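Local coordinates for acetyltransferase (Agrobacterium tumefaciens, PDB 2FSR), which probably transfers an acetyl group from acetyl-coenzyme A to an acceptor that is not established here, as other members of the GNAT family do, at residues A78-F83 against R137-E142; P46-F51 against G71-D76; F83-L88 against P111-G116. All blocks are in the same frame, centred on the assembly; numbering follows the deposited sequence.

Contact 1: residues A78-F83 against R137-E142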
loop_
_atom_site.group_PDB
_atom_site.type_symbol
_atom_site.label_atom_id
_atom_site.label_comp_id
_atom_site.label_asym_id
_atom_site.label_seq_id
_atom_site.Cartn_x
_atom_site.Cartn_y
_atom_site.Cartn_z
ATOM N N ALA A 78 1.707 11.337 -3.855
ATOM C CA ALA A 78 2.436 12.430 -3.187
ATOM C C ALA A 78 3.277 12.005 -1.987
ATOM O O ALA A 78 4.271 12.675 -1.655
ATOM C CB ALA A 78 1.486 13.544 -2.771
ATOM N N ASN A 79 2.891 10.902 -1.338
ATOM C CA ASN A 79 3.670 10.432 -0.191
ATOM C C ASN A 79 5.148 10.220 -0.549
ATOM O O ASN A 79 6.022 10.421 0.291
ATOM C CB ASN A 79 3.053 9.164 0.429
ATOM C CG ASN A 79 2.055 9.465 1.543
ATOM O OD1 ASN A 79 2.124 8.860 2.621
ATOM N ND2 ASN A 79 1.132 10.393 1.308
ATOM N N TRP A 80 5.437 9.804 -1.784
ATOM C CA TRP A 80 6.840 9.586 -2.211
ATOM C C TRP A 80 7.669 10.864 -2.058
ATOM O O TRP A 80 8.723 10.853 -1.429
ATOM C CB TRP A 80 6.919 9.042 -3.645
ATOM C CG TRP A 80 6.482 7.632 -3.700
ATOM C CD1 TRP A 80 5.259 7.162 -4.105
ATOM C CD2 TRP A 80 7.243 6.476 -3.298
ATOM N NE1 TRP A 80 5.224 5.769 -3.989
ATOM C CE2 TRP A 80 6.428 5.335 -3.499
ATOM C CE3 TRP A 80 8.541 6.300 -2.794
ATOM C CZ2 TRP A 80 6.866 4.027 -3.188
ATOM C CZ3 TRP A 80 8.982 5.010 -2.511
ATOM C CH2 TRP A 80 8.146 3.886 -2.705
ATOM N N HIS A 81 7.142 11.960 -2.586
ATOM C CA HIS A 81 7.801 13.261 -2.493
ATOM C C HIS A 81 7.961 13.716 -1.052
ATOM O O HIS A 81 9.005 14.264 -0.676
ATOM C CB HIS A 81 6.963 14.279 -3.268
ATOM C CG HIS A 81 7.559 15.650 -3.336
ATOM N ND1 HIS A 81 8.466 16.013 -4.307
ATOM C CD2 HIS A 81 7.336 16.757 -2.587
ATOM C CE1 HIS A 81 8.804 17.281 -4.132
ATOM N NE2 HIS A 81 8.129 17.757 -3.098
ATOM N N PHE A 82 6.928 13.493 -0.244
ATOM C CA PHE A 82 6.891 14.017 1.116
ATOM C C PHE A 82 7.671 13.182 2.120
ATOM O O PHE A 82 8.242 13.749 3.077
ATOM C CB PHE A 82 5.454 14.127 1.589
ATOM C CG PHE A 82 4.630 15.171 0.864
ATOM C CD1 PHE A 82 5.165 16.415 0.482
ATOM C CD2 PHE A 82 3.276 14.922 0.621
ATOM C CE1 PHE A 82 4.350 17.367 -0.159
ATOM C CE2 PHE A 82 2.465 15.867 -0.009
ATOM C CZ PHE A 82 3.001 17.073 -0.411
ATOM N N PHE A 83 7.654 11.856 1.939
ATOM C CA PHE A 83 8.174 10.932 2.963
ATOM C C PHE A 83 9.182 9.919 2.479
ATOM O O PHE A 83 9.832 9.264 3.311
ATOM C CB PHE A 83 7.034 10.148 3.624
ATOM C CG PHE A 83 5.959 11.008 4.178
ATOM C CD1 PHE A 83 6.212 11.857 5.255
ATOM C CD2 PHE A 83 4.686 10.966 3.623
ATOM C CE1 PHE A 83 5.201 12.678 5.749
ATOM C CE2 PHE A 83 3.669 11.769 4.102
ATOM C CZ PHE A 83 3.930 12.634 5.170
ATOM N N ARG A 137 7.097 -3.963 2.364
ATOM C CA ARG A 137 7.514 -4.031 3.780
ATOM C C ARG A 137 9.029 -4.178 3.903
ATOM O O ARG A 137 9.683 -3.421 4.640
ATOM C CB ARG A 137 6.835 -5.206 4.485
ATOM C CG ARG A 137 7.312 -5.476 5.930
ATOM C CD ARG A 137 7.053 -6.915 6.341
ATOM N NE ARG A 137 7.990 -7.841 5.700
ATOM C CZ ARG A 137 7.867 -9.170 5.667
ATOM N NH1 ARG A 137 6.824 -9.773 6.226
ATOM N NH2 ARG A 137 8.793 -9.896 5.059
ATOM N N ASP A 138 9.588 -5.166 3.211
ATOM C CA ASP A 138 11.036 -5.402 3.283
ATOM C C ASP A 138 11.823 -4.222 2.747
ATOM O O ASP A 138 12.848 -3.845 3.324
ATOM C CB ASP A 138 11.412 -6.648 2.485
ATOM C CG ASP A 138 11.008 -7.940 3.174
ATOM O OD1 ASP A 138 10.449 -7.898 4.284
ATOM O OD2 ASP A 138 11.254 -9.007 2.574
ATOM N N TRP A 139 11.381 -3.664 1.623
ATOM C CA TRP A 139 12.035 -2.490 1.049
ATOM C C TRP A 139 12.066 -1.347 2.069
ATOM O O TRP A 139 13.088 -0.659 2.219
ATOM C CB TRP A 139 11.302 -2.060 -0.227
ATOM C CG TRP A 139 11.920 -0.885 -0.870
ATOM C CD1 TRP A 139 12.908 -0.891 -1.796
ATOM C CD2 TRP A 139 11.584 0.488 -0.642
ATOM N NE1 TRP A 139 13.211 0.394 -2.174
ATOM C CE2 TRP A 139 12.421 1.262 -1.468
ATOM C CE3 TRP A 139 10.661 1.133 0.185
ATOM C CZ2 TRP A 139 12.359 2.665 -1.501
ATOM C CZ3 TRP A 139 10.599 2.538 0.156
ATOM C CH2 TRP A 139 11.447 3.276 -0.676
ATOM N N ALA A 140 10.953 -1.137 2.774
ATOM C CA ALA A 140 10.887 -0.062 3.774
ATOM C C ALA A 140 11.837 -0.311 4.940
ATOM O O ALA A 140 12.523 0.617 5.388
ATOM C CB ALA A 140 9.482 0.108 4.285
ATOM N N PHE A 141 11.861 -1.544 5.449
ATOM C CA PHE A 141 12.731 -1.863 6.579
ATOM C C PHE A 141 14.198 -1.801 6.167
ATOM O O PHE A 141 15.055 -1.365 6.949
ATOM C CB PHE A 141 12.440 -3.235 7.182
ATOM C CG PHE A 141 11.199 -3.289 8.027
ATOM C CD1 PHE A 141 10.837 -2.228 8.860
ATOM C CD2 PHE A 141 10.406 -4.425 8.016
ATOM C CE1 PHE A 141 9.689 -2.298 9.639
ATOM C CE2 PHE A 141 9.267 -4.504 8.804
ATOM C CZ PHE A 141 8.900 -3.451 9.609
ATOM N N GLU A 142 14.488 -2.232 4.942
ATOM C CA GLU A 142 15.877 -2.317 4.492
ATOM C C GLU A 142 16.422 -1.001 3.975
ATOM O O GLU A 142 17.523 -0.580 4.356
ATOM C CB GLU A 142 16.005 -3.382 3.410
ATOM C CG GLU A 142 15.778 -4.776 3.961
ATOM C CD GLU A 142 15.619 -5.808 2.869
ATOM O OE1 GLU A 142 15.915 -5.475 1.697
ATOM O OE2 GLU A 142 15.152 -6.931 3.184
#
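W80 and W139 meet ring to ring and carry the whole contact. In this GNAT-type alpha/beta acetyltransferase they join helix 66-83 to helix 128-143. The backbones of the two segments stay well apart.

The aromatic interaction is an offset edge-to-face pair. The edge of the W80 indole is turned toward the face of the W139 indole. The two six-membered rings have centroids 5.5 Å apart and planes at 63°. W80 CZ3 makes the nearest approach, 3.5 Å from W139 CH2. The neighbouring corner is less tight, with W80 CH2 3.9 Å from W139 CH2. The side chains arrive from opposite directions. W139 points across the gap with CG anti to the backbone N (chi1 -179°), which extends its benzo ring toward the other helix. P28 touches both indoles, and I27 also packs on W80, so the N-terminal loop borders the pair.

The polar edge of W80 faces elsewhere. Its NE1 donates to the backbone O of A87, which satisfies this buried N-H and ties the indole to the start of strand 87-92.

Backbone hydrogen bonds keep each segment helical. F83 N reaches N79 O at 2.7 Å, in the last turn of helix 66-83. E142 N reaches D138 O at 2.8 Å.

A separate charged interaction lies within helix 128-143, a salt bridge between consecutive residues. R137 grips D138 side-on, with two nitrogens directed at a single oxygen. R137 NE is 2.8 Å and R137 NH2 2.7 Å from D138 OD1; both approach on its syn side, from the same face of the carboxylate plane.

Contact 2: residues P46-F51 against G71-D76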
loop_
_atom_site.group_PDB
_atom_site.type_symbol
_atom_site.label_atom_id
_atom_site.label_comp_id
_atom_site.label_asym_id
_atom_site.label_seq_id
_atom_site.Cartn_x
_atom_site.Cartn_y
_atom_site.Cartn_z
ATOM N N PRO A 46 -9.032 5.306 -13.711
ATOM C CA PRO A 46 -10.352 4.740 -13.938
ATOM C C PRO A 46 -10.634 3.422 -13.204
ATOM O O PRO A 46 -11.704 3.304 -12.592
ATOM C CB PRO A 46 -10.404 4.574 -15.462
ATOM C CG PRO A 46 -9.516 5.667 -15.970
ATOM C CD PRO A 46 -8.361 5.646 -14.985
ATOM N N ALA A 47 -9.713 2.458 -13.260
ATOM C CA ALA A 47 -9.950 1.156 -12.595
ATOM C C ALA A 47 -9.934 1.357 -11.082
ATOM O O ALA A 47 -10.690 0.702 -10.337
ATOM C CB ALA A 47 -8.912 0.148 -13.018
ATOM N N TYR A 48 -9.079 2.273 -10.618
ATOM C CA TYR A 48 -9.015 2.585 -9.187
ATOM C C TYR A 48 -10.341 3.150 -8.699
ATOM O O TYR A 48 -10.833 2.748 -7.636
ATOM C CB TYR A 48 -7.858 3.567 -8.933
ATOM C CG TYR A 48 -7.626 3.976 -7.493
ATOM C CD1 TYR A 48 -6.882 3.166 -6.627
ATOM C CD2 TYR A 48 -8.140 5.162 -7.006
ATOM C CE1 TYR A 48 -6.669 3.556 -5.314
ATOM C CE2 TYR A 48 -7.931 5.563 -5.692
ATOM C CZ TYR A 48 -7.201 4.749 -4.854
ATOM O OH TYR A 48 -6.983 5.153 -3.550
ATOM N N ARG A 49 -10.923 4.066 -9.473
ATOM C CA ARG A 49 -12.177 4.711 -9.104
ATOM C C ARG A 49 -13.309 3.679 -9.140
ATOM O O ARG A 49 -14.159 3.661 -8.251
ATOM C CB ARG A 49 -12.463 5.884 -10.055
ATOM C CG ARG A 49 -13.809 6.547 -9.897
ATOM C CD ARG A 49 -14.078 7.065 -8.488
ATOM N NE ARG A 49 -15.477 7.503 -8.378
ATOM C CZ ARG A 49 -16.226 7.424 -7.279
ATOM N NH1 ARG A 49 -15.721 6.938 -6.139
ATOM N NH2 ARG A 49 -17.498 7.823 -7.303
ATOM N N ASP A 50 -13.322 2.830 -10.168
ATOM C CA ASP A 50 -14.295 1.728 -10.239
ATOM C C ASP A 50 -14.276 0.925 -8.934
ATOM O O ASP A 50 -15.329 0.683 -8.325
ATOM C CB ASP A 50 -14.001 0.784 -11.421
ATOM C CG ASP A 50 -14.353 1.382 -12.785
ATOM O OD1 ASP A 50 -15.002 2.451 -12.862
ATOM O OD2 ASP A 50 -13.970 0.751 -13.801
ATOM N N PHE A 51 -13.078 0.576 -8.478
ATOM C CA PHE A 51 -12.943 -0.185 -7.237
ATOM C C PHE A 51 -13.465 0.625 -6.042
ATOM O O PHE A 51 -14.270 0.138 -5.238
ATOM C CB PHE A 51 -11.474 -0.574 -7.001
ATOM C CG PHE A 51 -11.216 -1.174 -5.634
ATOM C CD1 PHE A 51 -11.464 -2.514 -5.405
ATOM C CD2 PHE A 51 -10.738 -0.396 -4.592
ATOM C CE1 PHE A 51 -11.234 -3.080 -4.131
ATOM C CE2 PHE A 51 -10.504 -0.953 -3.320
ATOM C CZ PHE A 51 -10.756 -2.295 -3.102
ATOM N N GLY A 71 -8.630 12.365 -3.803
ATOM C CA GLY A 71 -7.711 12.737 -2.726
ATOM C C GLY A 71 -6.826 11.581 -2.275
ATOM O O GLY A 71 -5.627 11.777 -2.098
ATOM N N VAL A 72 -7.388 10.385 -2.084
ATOM C CA VAL A 72 -6.534 9.233 -1.717
ATOM C C VAL A 72 -5.519 8.893 -2.816
ATOM O O VAL A 72 -4.345 8.620 -2.539
ATOM C CB VAL A 72 -7.379 7.980 -1.374
ATOM C CG1 VAL A 72 -6.474 6.814 -0.946
ATOM C CG2 VAL A 72 -8.361 8.306 -0.240
ATOM N N PHE A 73 -5.956 8.918 -4.077
ATOM C CA PHE A 73 -5.049 8.607 -5.194
ATOM C C PHE A 73 -3.884 9.606 -5.211
ATOM O O PHE A 73 -2.729 9.241 -5.415
ATOM C CB PHE A 73 -5.854 8.659 -6.495
ATOM C CG PHE A 73 -5.156 8.087 -7.707
ATOM C CD1 PHE A 73 -5.037 6.691 -7.888
ATOM C CD2 PHE A 73 -4.704 8.942 -8.719
ATOM C CE1 PHE A 73 -4.434 6.164 -9.041
ATOM C CE2 PHE A 73 -4.105 8.420 -9.887
ATOM C CZ PHE A 73 -3.967 7.026 -10.038
ATOM N N CYS A 74 -4.204 10.881 -4.994
ATOM C CA CYS A 74 -3.152 11.895 -4.950
ATOM C C CYS A 74 -2.220 11.736 -3.733
ATOM O O CYS A 74 -0.994 11.890 -3.887
ATOM C CB CYS A 74 -3.754 13.279 -4.965
ATOM S SG CYS A 74 -4.506 13.731 -6.585
ATOM N N HIS A 75 -2.793 11.388 -2.579
ATOM C CA HIS A 75 -2.012 11.060 -1.365
ATOM C C HIS A 75 -1.076 9.883 -1.678
ATOM O O HIS A 75 0.114 9.896 -1.323
ATOM C CB HIS A 75 -2.993 10.742 -0.232
ATOM C CG HIS A 75 -2.449 9.823 0.815
ATOM N ND1 HIS A 75 -2.006 10.283 2.038
ATOM C CD2 HIS A 75 -2.316 8.474 0.836
ATOM C CE1 HIS A 75 -1.613 9.249 2.769
ATOM N NE2 HIS A 75 -1.815 8.140 2.073
ATOM N N ASP A 76 -1.617 8.881 -2.375
ATOM C CA ASP A 76 -0.844 7.683 -2.706
ATOM C C ASP A 76 0.448 7.999 -3.501
ATOM O O ASP A 76 1.511 7.435 -3.266
ATOM C CB ASP A 76 -1.718 6.723 -3.511
ATOM C CG ASP A 76 -2.816 6.047 -2.682
ATOM O OD1 ASP A 76 -2.694 5.969 -1.432
ATOM O OD2 ASP A 76 -3.788 5.533 -3.298
HETATM O O HOH W 1 -5.417 3.730 -1.997
#
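Y48 reaches from helix 45-53 across to V72, F73 and D76 of helix 66-83. The two helices are the pair that follows strand 35-38 and leads into strand 87-92 in the GNAT fold. Their short segments run at 128° with axes 11.4 Å apart, so side chains bridge the gap.

Y48 CG is anti to the backbone N (chi1 -179°), which carries the phenol straight toward the other helix. F73 slides past it in the opposite direction. F73 CD1 sits over one face of the Y48 ring, toward its rim, 3.6 Å from Y48 CD2. The ring planes are inclined at 50°, an oblique meeting. F45 packs edge-to-face with F73.

V72 crosses Y48 at about a right angle. Its CG1 meets the hydroxyl at the edge of the phenol, near the ring plane, 3.1 Å from Y48 OH, which is tight.

D76 comes from the opposite direction, with its carboxylate nearly perpendicular to the phenol. D76 OD2 also accepts from Q101 NE2 on strand 97-105, which helps fix this buried carboxylate. Water 1 joins the two polar groups: it lies 2.6 Å from Y48 OH and donates to D76 OD2 at 2.8 Å.

Contact 3: residues F83-L88 against P111-G116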
loop_
_atom_site.group_PDB
_atom_site.type_symbol
_atom_site.label_atom_id
_atom_site.label_comp_id
_atom_site.label_asym_id
_atom_site.label_seq_id
_atom_site.Cartn_x
_atom_site.Cartn_y
_atom_site.Cartn_z
ATOM N N PHE A 83 7.654 11.856 1.939
ATOM C CA PHE A 83 8.174 10.932 2.963
ATOM C C PHE A 83 9.182 9.919 2.479
ATOM O O PHE A 83 9.832 9.264 3.311
ATOM C CB PHE A 83 7.034 10.148 3.624
ATOM C CG PHE A 83 5.959 11.008 4.178
ATOM C CD1 PHE A 83 6.212 11.857 5.255
ATOM C CD2 PHE A 83 4.686 10.966 3.623
ATOM C CE1 PHE A 83 5.201 12.678 5.749
ATOM C CE2 PHE A 83 3.669 11.769 4.102
ATOM C CZ PHE A 83 3.930 12.634 5.170
ATOM N N GLY A 84 9.311 9.750 1.168
ATOM C CA GLY A 84 10.232 8.746 0.608
ATOM C C GLY A 84 9.656 7.334 0.561
ATOM O O GLY A 84 10.375 6.367 0.322
ATOM N N HIS A 85 8.348 7.256 0.770
ATOM C CA HIS A 85 7.559 6.028 0.606
ATOM C C HIS A 85 6.152 6.432 0.174
ATOM O O HIS A 85 5.777 7.617 0.269
ATOM C CB HIS A 85 7.506 5.217 1.914
ATOM C CG HIS A 85 6.856 5.952 3.055
ATOM N ND1 HIS A 85 5.516 6.279 3.072
ATOM C CD2 HIS A 85 7.380 6.469 4.197
ATOM C CE1 HIS A 85 5.235 6.930 4.193
ATOM N NE2 HIS A 85 6.352 7.063 4.890
ATOM N N GLY A 86 5.377 5.466 -0.334
ATOM C CA GLY A 86 4.054 5.767 -0.876
ATOM C C GLY A 86 3.473 4.538 -1.537
ATOM O O GLY A 86 3.879 3.416 -1.216
ATOM N N ALA A 87 2.511 4.742 -2.435
ATOM C CA ALA A 87 1.841 3.613 -3.090
ATOM C C ALA A 87 2.528 3.239 -4.385
ATOM O O ALA A 87 3.148 4.091 -5.054
ATOM C CB ALA A 87 0.395 3.965 -3.384
ATOM N N LEU A 88 2.388 1.963 -4.735
ATOM C CA LEU A 88 2.796 1.463 -6.042
ATOM C C LEU A 88 1.634 0.633 -6.581
ATOM O O LEU A 88 0.925 -0.047 -5.809
ATOM C CB LEU A 88 4.043 0.584 -5.916
ATOM C CG LEU A 88 5.303 1.289 -5.385
ATOM C CD1 LEU A 88 6.390 0.290 -4.978
ATOM C CD2 LEU A 88 5.821 2.298 -6.400
ATOM N N PRO A 111 -1.582 7.921 12.243
ATOM C CA PRO A 111 -0.748 8.105 13.458
ATOM C C PRO A 111 0.644 7.472 13.405
ATOM O O PRO A 111 1.561 7.966 14.060
ATOM C CB PRO A 111 -1.598 7.463 14.564
ATOM C CG PRO A 111 -3.005 7.527 14.042
ATOM C CD PRO A 111 -2.905 7.352 12.558
ATOM N N GLU A 112 0.791 6.378 12.647
ATOM C CA GLU A 112 2.073 5.756 12.379
ATOM C C GLU A 112 2.140 5.383 10.898
ATOM O O GLU A 112 1.085 5.290 10.243
ATOM C CB GLU A 112 2.218 4.498 13.244
ATOM C CG GLU A 112 2.326 4.824 14.750
ATOM C CD GLU A 112 2.640 3.594 15.598
ATOM O OE1 GLU A 112 1.679 2.919 16.022
ATOM O OE2 GLU A 112 3.841 3.304 15.790
ATOM N N LYS A 113 3.360 5.174 10.394
ATOM C CA LYS A 113 3.557 4.731 8.989
ATOM C C LYS A 113 2.852 3.403 8.784
ATOM O O LYS A 113 3.043 2.470 9.556
ATOM C CB LYS A 113 5.035 4.668 8.607
ATOM C CG LYS A 113 5.716 6.038 8.597
ATOM C CD LYS A 113 7.152 5.937 8.113
ATOM C CE LYS A 113 7.865 7.280 8.169
ATOM N NZ LYS A 113 7.306 8.304 7.228
ATOM N N GLU A 114 2.031 3.328 7.748
ATOM C CA GLU A 114 1.013 2.276 7.612
ATOM C C GLU A 114 1.065 1.591 6.254
ATOM O O GLU A 114 1.048 2.260 5.212
ATOM C CB GLU A 114 -0.395 2.848 7.857
ATOM C CG GLU A 114 -1.458 1.772 8.119
ATOM C CD GLU A 114 -2.367 1.515 6.969
ATOM O OE1 GLU A 114 -2.165 2.117 5.880
ATOM O OE2 GLU A 114 -3.330 0.749 7.180
ATOM N N LEU A 115 1.120 0.264 6.275
ATOM C CA LEU A 115 1.133 -0.569 5.077
ATOM C C LEU A 115 -0.296 -0.992 4.725
ATOM O O LEU A 115 -1.016 -1.542 5.565
ATOM C CB LEU A 115 1.996 -1.822 5.338
ATOM C CG LEU A 115 2.214 -2.843 4.208
ATOM C CD1 LEU A 115 3.057 -2.260 3.097
ATOM C CD2 LEU A 115 2.877 -4.117 4.752
ATOM N N GLY A 116 -0.713 -0.703 3.490
ATOM C CA GLY A 116 -2.049 -1.113 3.051
ATOM C C GLY A 116 -2.025 -1.706 1.665
ATOM O O GLY A 116 -1.090 -1.493 0.905
HETATM O O HOH W 2 9.523 9.595 6.124
#
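K113 and H85 meet through a single hydrogen bond, K113 NZ to H85 NE2, 2.8 Å long. The ammonium group comes to the edge of the imidazole and lies only 3° out of its plane. This is how a ring nitrogen accepts a hydrogen bond. H85 ND1, on the other side of the ring, bonds the backbone O of I104. That pattern is consistent with a proton on ND1 and none on NE2. The two bonds together would fix the rotation of the ring.

K113 NZ has further polar partners. It bonds H106 ND1, and it donates to water 2 at 2.8 Å. Water 2 in turn donates to F83 O, also at 2.8 Å, so a second, solvent-mediated link runs between the segments. The lysine chain is extended as far as CE and then bends (chi4 -66°), which turns NZ to the histidine.

Little else touches. The K113 methylenes cross the NE2 corner of the ring at a slant, with K113 CD 3.5 Å from H85 NE2. Within its own segment, F83 CB sits over the rim of one imidazole face, 3.4 Å above the plane of the H85 ring.

G84 ends helix 66-83 with a positive phi of 83°, a conformation suited to glycine. H85 lies in the turn from that helix into strand 87-92, and K113 just ahead of strand 114-119. In the antiparallel sheet the bond spans the end of strand 97-105, which lies between these two strands.

From the N terminus, the chain runs through strands 30-31 and 35-38, then forms helix 45-53 and returns in helix 66-83. Contact 2 closes this short loop and ties the two helices together. Contact 1 opens two residues further along the same helix, so contacts 1 and 2 stand in series. It closes a longer loop, which takes in strands 87-92, 97-105 and 114-119 and ends on helix 128-143. Contact 3 opens at F83, shared with contact 1, and closes at 111-116, wholly within that longer loop. Its centre lies about 6 Å from that of contact 1. D76 O of contact 2 also meets A87 N of contact 3, 3.0 Å away, joining helix to sheet.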